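Local structure of pyruvate kinase (Cryptosporidium parvum, 4DRS) at residues P113-G118 / C151-L156. The protein probably catalyses the last step of glycolysis, transferring the phosphoryl group of phosphoenolpyruvate to ADP to give pyruvate and ATP. Sequence-based numbering, arbitrary orientation.
Sequences PEIRTG and CSYSLL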
loop_
_atom_site.group_PDB
_atom_site.type_symbol
_atom_site.label_atom_id
_atom_site.label_comp_id
_atom_site.label_asym_id
_atom_site.label_seq_id
_atom_site.Cartn_x
_atom_site.Cartn_y
_atom_site.Cartn_z
ATOM N N PRO A 113 -2.626 -16.522 44.569
ATOM C CA PRO A 113 -1.529 -16.561 45.533
ATOM C C PRO A 113 -1.188 -15.182 46.099
ATOM O O PRO A 113 -0.095 -14.667 45.856
ATOM C CB PRO A 113 -0.365 -17.109 44.706
ATOM C CG PRO A 113 -0.646 -16.652 43.316
ATOM C CD PRO A 113 -2.143 -16.568 43.175
ATOM N N GLU A 114 -2.114 -14.597 46.854
ATOM C CA GLU A 114 -1.888 -13.291 47.467
ATOM C C GLU A 114 -1.551 -13.395 48.952
ATOM O O GLU A 114 -1.922 -14.359 49.618
ATOM C CB GLU A 114 -3.089 -12.360 47.241
ATOM C CG GLU A 114 -4.403 -12.831 47.849
ATOM C CD GLU A 114 -5.518 -11.800 47.734
ATOM O OE1 GLU A 114 -5.699 -11.200 46.651
ATOM O OE2 GLU A 114 -6.230 -11.595 48.738
ATOM N N ILE A 115 -0.828 -12.397 49.451
ATOM C CA ILE A 115 -0.511 -12.290 50.870
ATOM C C ILE A 115 -1.252 -11.086 51.443
ATOM O O ILE A 115 -1.143 -9.972 50.919
ATOM C CB ILE A 115 1.008 -12.126 51.116
ATOM C CG1 ILE A 115 1.800 -13.221 50.390
ATOM C CG2 ILE A 115 1.313 -12.145 52.610
ATOM C CD1 ILE A 115 3.250 -12.864 50.129
ATOM N N ARG A 116 -2.011 -11.313 52.509
ATOM C CA ARG A 116 -2.735 -10.225 53.160
ATOM C C ARG A 116 -2.412 -10.122 54.647
ATOM O O ARG A 116 -1.971 -11.096 55.268
ATOM C CB ARG A 116 -4.249 -10.354 52.928
ATOM C CG ARG A 116 -4.679 -10.050 51.499
ATOM C CD ARG A 116 -6.139 -9.627 51.416
ATOM N NE ARG A 116 -6.563 -9.353 50.040
ATOM C CZ ARG A 116 -6.401 -8.192 49.407
ATOM N NH1 ARG A 116 -5.818 -7.164 50.010
ATOM N NH2 ARG A 116 -6.826 -8.057 48.158
ATOM N N THR A 117 -2.613 -8.930 55.202
ATOM C CA THR A 117 -2.443 -8.703 56.638
ATOM C C THR A 117 -3.706 -9.121 57.394
ATOM O O THR A 117 -4.751 -9.355 56.784
ATOM C CB THR A 117 -2.089 -7.232 56.956
ATOM O OG1 THR A 117 -3.049 -6.359 56.350
ATOM C CG2 THR A 117 -0.705 -6.888 56.433
ATOM N N GLY A 118 -3.599 -9.226 58.717
ATOM C CA GLY A 118 -4.720 -9.650 59.553
ATOM C C GLY A 118 -5.602 -8.507 60.019
ATOM O O GLY A 118 -5.513 -7.389 59.505
ATOM N N CYS A 151 -0.225 -11.957 59.480
ATOM C CA CYS A 151 0.097 -12.288 58.096
ATOM C C CYS A 151 -0.527 -13.630 57.709
ATOM O O CYS A 151 -0.513 -14.581 58.496
ATOM C CB CYS A 151 1.617 -12.333 57.918
ATOM S SG CYS A 151 2.215 -12.693 56.251
ATOM N N SER A 152 -1.067 -13.700 56.495
ATOM C CA SER A 152 -1.728 -14.910 56.005
ATOM C C SER A 152 -0.744 -15.964 55.497
ATOM O O SER A 152 -1.084 -17.142 55.397
ATOM C CB SER A 152 -2.721 -14.557 54.900
ATOM O OG SER A 152 -2.067 -13.894 53.834
ATOM N N TYR A 153 0.474 -15.529 55.186
ATOM C CA TYR A 153 1.493 -16.387 54.584
ATOM C C TYR A 153 2.358 -17.040 55.671
ATOM O O TYR A 153 3.260 -16.411 56.226
ATOM C CB TYR A 153 2.321 -15.547 53.597
ATOM C CG TYR A 153 3.382 -16.279 52.800
ATOM C CD1 TYR A 153 3.108 -17.486 52.157
ATOM C CD2 TYR A 153 4.657 -15.730 52.653
ATOM C CE1 TYR A 153 4.087 -18.141 51.421
ATOM C CE2 TYR A 153 5.638 -16.373 51.920
ATOM C CZ TYR A 153 5.351 -17.576 51.308
ATOM O OH TYR A 153 6.329 -18.209 50.579
ATOM N N SER A 154 2.070 -18.304 55.974
ATOM C CA SER A 154 2.744 -19.013 57.071
ATOM C C SER A 154 4.205 -19.365 56.765
ATOM O O SER A 154 4.990 -19.634 57.677
ATOM C CB SER A 154 1.966 -20.268 57.476
ATOM O OG SER A 154 2.097 -21.295 56.510
ATOM N N LEU A 155 4.555 -19.360 55.479
ATOM C CA LEU A 155 5.928 -19.597 55.039
ATOM C C LEU A 155 6.750 -18.304 54.918
ATOM O O LEU A 155 7.823 -18.300 54.306
ATOM C CB LEU A 155 5.942 -20.368 53.712
ATOM C CG LEU A 155 5.785 -21.892 53.733
ATOM C CD1 LEU A 155 5.470 -22.412 52.338
ATOM C CD2 LEU A 155 7.026 -22.577 54.289
ATOM N N LEU A 156 6.249 -17.220 55.512
ATOM C CA LEU A 156 6.946 -15.927 55.501
ATOM C C LEU A 156 8.373 -15.974 56.071
ATOM O O LEU A 156 9.293 -15.448 55.437
ATOM C CB LEU A 156 6.121 -14.834 56.197
ATOM C CG LEU A 156 6.729 -13.427 56.285
ATOM C CD1 LEU A 156 6.921 -12.812 54.906
ATOM C CD2 LEU A 156 5.871 -12.525 57.157
#
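Ser152 grips the backbone of Arg116 at two points. Its OG accepts a nearly straight hydrogen bond from Arg116 N (2.9 Å, 170°), and its own N donates to Arg116 O (3.0 Å). The rotamer with OG between backbone N and carbonyl carbon (chi1 58°) turns Ser152 OG back toward the Arg116 backbone, where it also lies 3.1 Å from Arg116 O. Beside this polar clasp, Ile115 CG2, anti to its backbone N, touches both Tyr153 CB (3.7 Å) and Cys151 SG (3.8 Å), while CD1 meets the Tyr153 ring obliquely near CD2. Cys151 SG in turn accepts a hydrogen bond from Tyr153 N, and Met201 adds to the apolar cluster. The Tyr153 ring swings away, carrying its OH to His209 N and Ser159; one face lies against the Leu155-Leu156 peptide of the type I turn 153-156. On the side of 114-116 turned away from 151-156, Arg116 NE forms a salt bridge with Glu114 OE2 (2.6 Å), and NH1 reaches Arg198 O. Arg116 belongs to the ADP site, with His79 close by. Clamped at its backbone by Ser152 and at its guanidinium by Glu114, Arg116 is probably preoriented for nucleotide.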